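Local coordinates for octenoyl-CoA reductase/carboxylase (Streptomyces sp., PDB 4A0S), which probably carboxylates and reduces 2-octenoyl-CoA at the expense of NADPH, supplying an unusual extender unit for cinnabaramide polyketide biosynthesis, at residues Trp193-Val198 with Arg435-Arg440; Lys294-Val299 with Val323-Arg328. One frame throughout, in Å; residues are numbered along the deposited sequence.

Interaction 1: residues Trp193-Val198 with Arg435-Arg440; sequences WEEAAV and RLNPLR
Glu195 and Asn437 make the sole close contact between the short helix 193-197 and the turn that follows helix 433-436. The glutamate's CB heads toward the turn; CG stands anti to the carbonyl carbon, beside the backbone N, and from there the chain runs extended, crossing the asparagine side chain at about a right angle. CG passes 3.8 Å from Asn437 OD1. CD lies 3.8 Å from Asn437 ND2, with the carboxylate and amide planes 51° apart. At the tip, Glu195 OE2 accepts from Asn437 ND2 over 3.0 Å, almost straight at 170°; the bond lies in the amide plane but meets the oxygen 49° out of the carboxylate plane. A water lies 2.9 Å from Glu195 OE2 and can donate to it, and OE2 forms a salt bridge with Arg428. The other oxygen, OE1, accepts the backbone N-H of Thr192, just ahead of the helix. ND2 has a second acceptor in Glu433 O. With an alanine here, Arg428 would probably lose its carboxylate partner, and the Asn437 amide would keep Glu433 O but be freer to turn. Asn437 CB lies 3.4 Å above the guanidinium plane of Arg440, toward its rim; Arg440 itself pairs with Asp434. With the amide N-H and the Arg428 guanidinium both at OE2, this buried carboxylate is likely to stay negatively charged.

Interaction 2: residues Lys294-Val299 with Val323-Arg328; sequences KLAKLV and VIVARR
Val325 pushes its CG2 methyl into a shallow hollow on helix 285-303, walled by Leu295, Ala296 and Val299. The methyl lies 3.6 Å from Leu295 CG and 4.0 Å from Leu295 CD2, so the leucine's branch point, more than its tips, makes the near wall. The floor is backbone: Val325 CG2 comes within 3.4 Å of Ala296 N, while Ala296 CB stands beside it at 3.8 Å. Val299 CG2, one turn along from Leu295, extends the same wall more loosely, 4.4 Å from Val325 CG2. Because Ala296 is so small, the chains approach closely, its CA being 4.8 Å from that of Val325. The valine aims CG2 by holding it anti to its backbone N, which places CG1 between N and the carbonyl carbon (chi1 79°). Leu295 likewise holds CG anti to N (chi1 179°), which sets its branch point against the methyl.

The two helices are successive crossovers of the Rossmann-type parallel sheet: helix 285-303 comes before strand 309-312, and helix 316-325 joins that strand to strand 331-334. Both pack on strand 223-226, where Leu225 touches Leu295, Val299 and Val325 alike. Octanoyl-CoA is bound nearby, about 9 Å from the Ala296 side chain, and Arg286 and Arg293 of helix 285-303 line its pocket.

Val325 sits in the last turn of its helix; at Ala326 the chain leaves helical geometry. Beyond it, Arg327 NH1 donates to Arg328 O over 2.7 Å (152°), in the carbonyl plane and on a lone pair, while its NE pairs with Asp308. Arg328 reaches outward to Met156 O, Leu157 O and Gln161 OE1 of the second subunit.

The two contacts share no helix or strand: their nearest atoms are about 21 Å apart, and interaction 2 falls within the long chain excursion between the halves of interaction 1. Both are buried, but interaction 1 lies nearer the centre of the chain, 14 Å against 27 Å. Interaction 1 ties the region near the C-terminus to a short helix beside the mixed sheet, and its chemistry is polar: charge, amide and water. Interaction 2 joins neighbouring helices on one face of the parallel nucleotide-binding sheet through apolar side chains and helix backbone, without a hydrogen bond across it; its subunit contact is made by Arg328, on the chain leaving the helix.

Interaction 1: residues Trp193-Val198 with Arg435-Arg440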
loop_
_atom_site.group_PDB
_atom_site.type_symbol
_atom_site.label_atom_id
_atom_site.label_comp_id
_atom_site.label_asym_id
_atom_site.label_seq_id
_atom_site.Cartn_x
_atom_site.Cartn_y
_atom_site.Cartn_z
ATOM N N TRP A 193 -35.170 13.192 1.152
ATOM C CA TRP A 193 -35.139 11.738 1.097
ATOM C C TRP A 193 -34.594 11.236 -0.221
ATOM O O TRP A 193 -33.667 10.407 -0.256
ATOM C CB TRP A 193 -36.524 11.164 1.324
ATOM C CG TRP A 193 -37.054 11.458 2.644
ATOM C CD1 TRP A 193 -38.110 12.271 2.933
ATOM C CD2 TRP A 193 -36.558 10.976 3.902
ATOM N NE1 TRP A 193 -38.316 12.310 4.280
ATOM C CE2 TRP A 193 -37.378 11.527 4.905
ATOM C CE3 TRP A 193 -35.506 10.120 4.279
ATOM C CZ2 TRP A 193 -37.190 11.245 6.265
ATOM C CZ3 TRP A 193 -35.319 9.842 5.625
ATOM C CH2 TRP A 193 -36.144 10.415 6.603
ATOM N N GLU A 194 -35.165 11.751 -1.308
ATOM C CA GLU A 194 -34.790 11.316 -2.635
ATOM C C GLU A 194 -33.326 11.682 -2.939
ATOM O O GLU A 194 -32.595 10.912 -3.568
ATOM C CB GLU A 194 -35.761 11.863 -3.690
ATOM C CG GLU A 194 -35.871 13.385 -3.710
ATOM C CD GLU A 194 -36.894 13.942 -2.725
ATOM O OE1 GLU A 194 -37.228 13.287 -1.710
ATOM O OE2 GLU A 194 -37.360 15.070 -2.987
ATOM N N GLU A 195 -32.881 12.836 -2.461
ATOM C CA GLU A 195 -31.481 13.236 -2.647
ATOM C C GLU A 195 -30.522 12.292 -1.921
ATOM O O GLU A 195 -29.487 11.886 -2.464
ATOM C CB GLU A 195 -31.270 14.631 -2.095
ATOM C CG GLU A 195 -31.751 15.747 -2.994
ATOM C CD GLU A 195 -31.907 17.042 -2.226
ATOM O OE1 GLU A 195 -31.505 17.088 -1.055
ATOM O OE2 GLU A 195 -32.424 18.020 -2.805
ATOM N N ALA A 196 -30.874 11.974 -0.681
ATOM C CA ALA A 196 -30.105 11.056 0.160
ATOM C C ALA A 196 -30.067 9.643 -0.454
ATOM O O ALA A 196 -29.020 8.995 -0.473
ATOM C CB ALA A 196 -30.693 11.019 1.552
ATOM N N ALA A 197 -31.204 9.209 -0.997
ATOM C CA ALA A 197 -31.391 7.869 -1.558
ATOM C C ALA A 197 -30.568 7.578 -2.808
ATOM O O ALA A 197 -30.217 6.422 -3.055
ATOM C CB ALA A 197 -32.860 7.642 -1.872
ATOM N N VAL A 198 -30.266 8.611 -3.597
ATOM C CA VAL A 198 -29.644 8.388 -4.907
ATOM C C VAL A 198 -28.170 7.988 -4.846
ATOM O O VAL A 198 -27.630 7.436 -5.787
ATOM C CB VAL A 198 -29.840 9.588 -5.884
ATOM C CG1 VAL A 198 -31.294 9.735 -6.280
ATOM C CG2 VAL A 198 -29.281 10.888 -5.303
ATOM N N ARG A 435 -26.733 23.915 -5.644
ATOM C CA ARG A 435 -25.469 23.207 -5.524
ATOM C C ARG A 435 -25.745 21.729 -5.254
ATOM O O ARG A 435 -25.027 20.858 -5.741
ATOM C CB ARG A 435 -24.581 23.805 -4.428
ATOM C CG ARG A 435 -23.553 22.787 -3.838
ATOM C CD ARG A 435 -22.160 23.352 -3.623
ATOM N NE ARG A 435 -21.199 22.313 -3.215
ATOM C CZ ARG A 435 -20.652 21.408 -4.033
ATOM N NH1 ARG A 435 -20.973 21.368 -5.326
ATOM N NH2 ARG A 435 -19.781 20.527 -3.557
ATOM N N LEU A 436 -26.786 21.458 -4.474
ATOM C CA LEU A 436 -27.138 20.097 -4.116
ATOM C C LEU A 436 -27.801 19.341 -5.253
ATOM O O LEU A 436 -27.866 18.124 -5.220
ATOM C CB LEU A 436 -28.041 20.077 -2.888
ATOM C CG LEU A 436 -27.366 20.552 -1.607
ATOM C CD1 LEU A 436 -28.390 20.692 -0.520
ATOM C CD2 LEU A 436 -26.239 19.586 -1.192
ATOM N N ASN A 437 -28.289 20.047 -6.263
ATOM C CA ASN A 437 -28.959 19.376 -7.372
ATOM C C ASN A 437 -28.458 19.872 -8.698
ATOM O O ASN A 437 -29.240 20.435 -9.460
ATOM C CB ASN A 437 -30.468 19.591 -7.299
ATOM C CG ASN A 437 -31.091 18.878 -6.134
ATOM O OD1 ASN A 437 -31.453 17.710 -6.238
ATOM N ND2 ASN A 437 -31.230 19.576 -5.020
ATOM N N PRO A 438 -27.155 19.650 -8.990
ATOM C CA PRO A 438 -26.567 20.104 -10.240
ATOM C C PRO A 438 -27.292 19.526 -11.445
ATOM O O PRO A 438 -27.371 20.168 -12.494
ATOM C CB PRO A 438 -25.141 19.556 -10.176
ATOM C CG PRO A 438 -25.190 18.454 -9.170
ATOM C CD PRO A 438 -26.174 18.924 -8.164
ATOM N N LEU A 439 -27.838 18.326 -11.280
ATOM C CA LEU A 439 -28.478 17.632 -12.389
ATOM C C LEU A 439 -29.987 17.807 -12.462
ATOM O O LEU A 439 -30.637 17.151 -13.274
ATOM C CB LEU A 439 -28.119 16.146 -12.358
ATOM C CG LEU A 439 -26.626 15.827 -12.481
ATOM C CD1 LEU A 439 -26.435 14.331 -12.491
ATOM C CD2 LEU A 439 -25.980 16.472 -13.733
ATOM N N ARG A 440 -30.542 18.709 -11.659
ATOM C CA ARG A 440 -31.989 18.868 -11.620
ATOM C C ARG A 440 -32.519 19.110 -13.033
ATOM O O ARG A 440 -31.997 19.959 -13.762
ATOM C CB ARG A 440 -32.392 20.038 -10.726
ATOM C CG ARG A 440 -33.884 20.125 -10.513
ATOM C CD ARG A 440 -34.350 21.548 -10.208
ATOM N NE ARG A 440 -33.541 22.220 -9.184
ATOM C CZ ARG A 440 -33.408 21.824 -7.917
ATOM N NH1 ARG A 440 -34.007 20.723 -7.479
ATOM N NH2 ARG A 440 -32.655 22.533 -7.084
HETATM O O HOH W 1 -34.233 18.255 -5.008
#

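Interaction 2: residues Lys294-Val299 with Val323-Arg328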
loop_
_atom_site.group_PDB
_atom_site.type_symbol
_atom_site.label_atom_id
_atom_site.label_comp_id
_atom_site.label_asym_id
_atom_site.label_seq_id
_atom_site.Cartn_x
_atom_site.Cartn_y
_atom_site.Cartn_z
ATOM N N LYS A 294 -5.755 7.716 -30.189
ATOM C CA LYS A 294 -6.490 8.972 -30.357
ATOM C C LYS A 294 -7.024 9.464 -29.020
ATOM O O LYS A 294 -6.939 10.647 -28.703
ATOM C CB LYS A 294 -7.665 8.824 -31.330
ATOM C CG LYS A 294 -7.289 8.615 -32.792
ATOM C CD LYS A 294 -8.413 9.122 -33.711
ATOM C CE LYS A 294 -8.890 8.056 -34.704
ATOM N NZ LYS A 294 -9.765 7.023 -34.053
ATOM N N LEU A 295 -7.574 8.536 -28.246
ATOM C CA LEU A 295 -8.155 8.846 -26.955
ATOM C C LEU A 295 -7.093 9.384 -26.008
ATOM O O LEU A 295 -7.281 10.422 -25.391
ATOM C CB LEU A 295 -8.837 7.610 -26.376
ATOM C CG LEU A 295 -9.474 7.766 -24.998
ATOM C CD1 LEU A 295 -10.475 8.905 -24.969
ATOM C CD2 LEU A 295 -10.119 6.470 -24.612
ATOM N N ALA A 296 -5.973 8.679 -25.925
ATOM C CA ALA A 296 -4.819 9.140 -25.155
ATOM C C ALA A 296 -4.371 10.524 -25.606
ATOM O O ALA A 296 -4.211 11.420 -24.776
ATOM C CB ALA A 296 -3.670 8.148 -25.260
ATOM N N LYS A 297 -4.184 10.700 -26.913
ATOM C CA LYS A 297 -3.835 12.010 -27.448
ATOM C C LYS A 297 -4.835 13.059 -26.977
ATOM O O LYS A 297 -4.434 14.118 -26.508
ATOM C CB LYS A 297 -3.723 11.995 -28.981
ATOM C CG LYS A 297 -4.286 13.257 -29.646
ATOM C CD LYS A 297 -3.696 13.553 -31.021
ATOM C CE LYS A 297 -2.585 14.596 -30.938
ATOM N NZ LYS A 297 -2.963 15.832 -30.165
ATOM N N LEU A 298 -6.128 12.760 -27.087
ATOM C CA LEU A 298 -7.155 13.692 -26.635
ATOM C C LEU A 298 -7.043 14.019 -25.155
ATOM O O LEU A 298 -7.164 15.188 -24.768
ATOM C CB LEU A 298 -8.557 13.162 -26.895
ATOM C CG LEU A 298 -9.291 13.501 -28.182
ATOM C CD1 LEU A 298 -10.707 12.965 -28.049
ATOM C CD2 LEU A 298 -9.286 15.016 -28.458
ATOM N N VAL A 299 -6.845 12.999 -24.318
ATOM C CA VAL A 299 -6.718 13.274 -22.889
ATOM C C VAL A 299 -5.486 14.161 -22.657
ATOM O O VAL A 299 -5.560 15.124 -21.903
ATOM C CB VAL A 299 -6.694 11.996 -22.020
ATOM C CG1 VAL A 299 -6.691 12.360 -20.549
ATOM C CG2 VAL A 299 -7.907 11.110 -22.316
ATOM N N VAL A 323 -7.421 0.154 -21.207
ATOM C CA VAL A 323 -6.086 -0.407 -21.022
ATOM C C VAL A 323 -5.032 0.374 -21.807
ATOM O O VAL A 323 -3.940 0.641 -21.309
ATOM C CB VAL A 323 -6.030 -1.913 -21.398
ATOM C CG1 VAL A 323 -4.611 -2.403 -21.386
ATOM C CG2 VAL A 323 -6.825 -2.712 -20.409
ATOM N N ILE A 324 -5.367 0.763 -23.024
ATOM C CA ILE A 324 -4.390 1.449 -23.865
ATOM C C ILE A 324 -4.127 2.865 -23.371
ATOM O O ILE A 324 -2.975 3.305 -23.284
ATOM C CB ILE A 324 -4.837 1.463 -25.339
ATOM C CG1 ILE A 324 -4.784 0.031 -25.890
ATOM C CG2 ILE A 324 -3.929 2.401 -26.165
ATOM C CD1 ILE A 324 -5.575 -0.164 -27.143
ATOM N N VAL A 325 -5.208 3.550 -23.013
ATOM C CA VAL A 325 -5.163 4.975 -22.703
ATOM C C VAL A 325 -4.487 5.306 -21.372
ATOM O O VAL A 325 -3.871 6.349 -21.241
ATOM C CB VAL A 325 -6.569 5.583 -22.778
ATOM C CG1 VAL A 325 -7.378 5.270 -21.517
ATOM C CG2 VAL A 325 -6.499 7.042 -23.039
ATOM N N ALA A 326 -4.590 4.413 -20.398
ATOM C CA ALA A 326 -4.012 4.680 -19.094
ATOM C C ALA A 326 -2.509 4.905 -19.214
ATOM O O ALA A 326 -1.847 4.225 -19.977
ATOM C CB ALA A 326 -4.329 3.554 -18.138
ATOM N N ARG A 327 -1.983 5.893 -18.492
ATOM C CA ARG A 327 -0.537 6.107 -18.441
ATOM C C ARG A 327 0.206 4.840 -18.050
ATOM O O ARG A 327 -0.383 3.904 -17.513
ATOM C CB ARG A 327 -0.184 7.200 -17.435
ATOM C CG ARG A 327 -0.340 6.776 -15.967
ATOM C CD ARG A 327 0.487 7.702 -15.117
ATOM N NE ARG A 327 0.165 7.626 -13.700
ATOM C CZ ARG A 327 0.721 6.790 -12.828
ATOM N NH1 ARG A 327 1.621 5.884 -13.203
ATOM N NH2 ARG A 327 0.359 6.859 -11.559
ATOM N N ARG A 328 1.511 4.825 -18.332
ATOM C CA ARG A 328 2.414 3.845 -17.767
ATOM C C ARG A 328 2.194 3.840 -16.283
ATOM O O ARG A 328 2.221 4.900 -15.646
ATOM C CB ARG A 328 3.854 4.278 -17.969
ATOM C CG ARG A 328 4.532 3.707 -19.137
ATOM C CD ARG A 328 5.997 4.140 -19.132
ATOM N NE ARG A 328 6.891 3.218 -18.425
ATOM C CZ ARG A 328 7.350 2.072 -18.930
ATOM N NH1 ARG A 328 6.960 1.674 -20.142
ATOM N NH2 ARG A 328 8.186 1.322 -18.224
#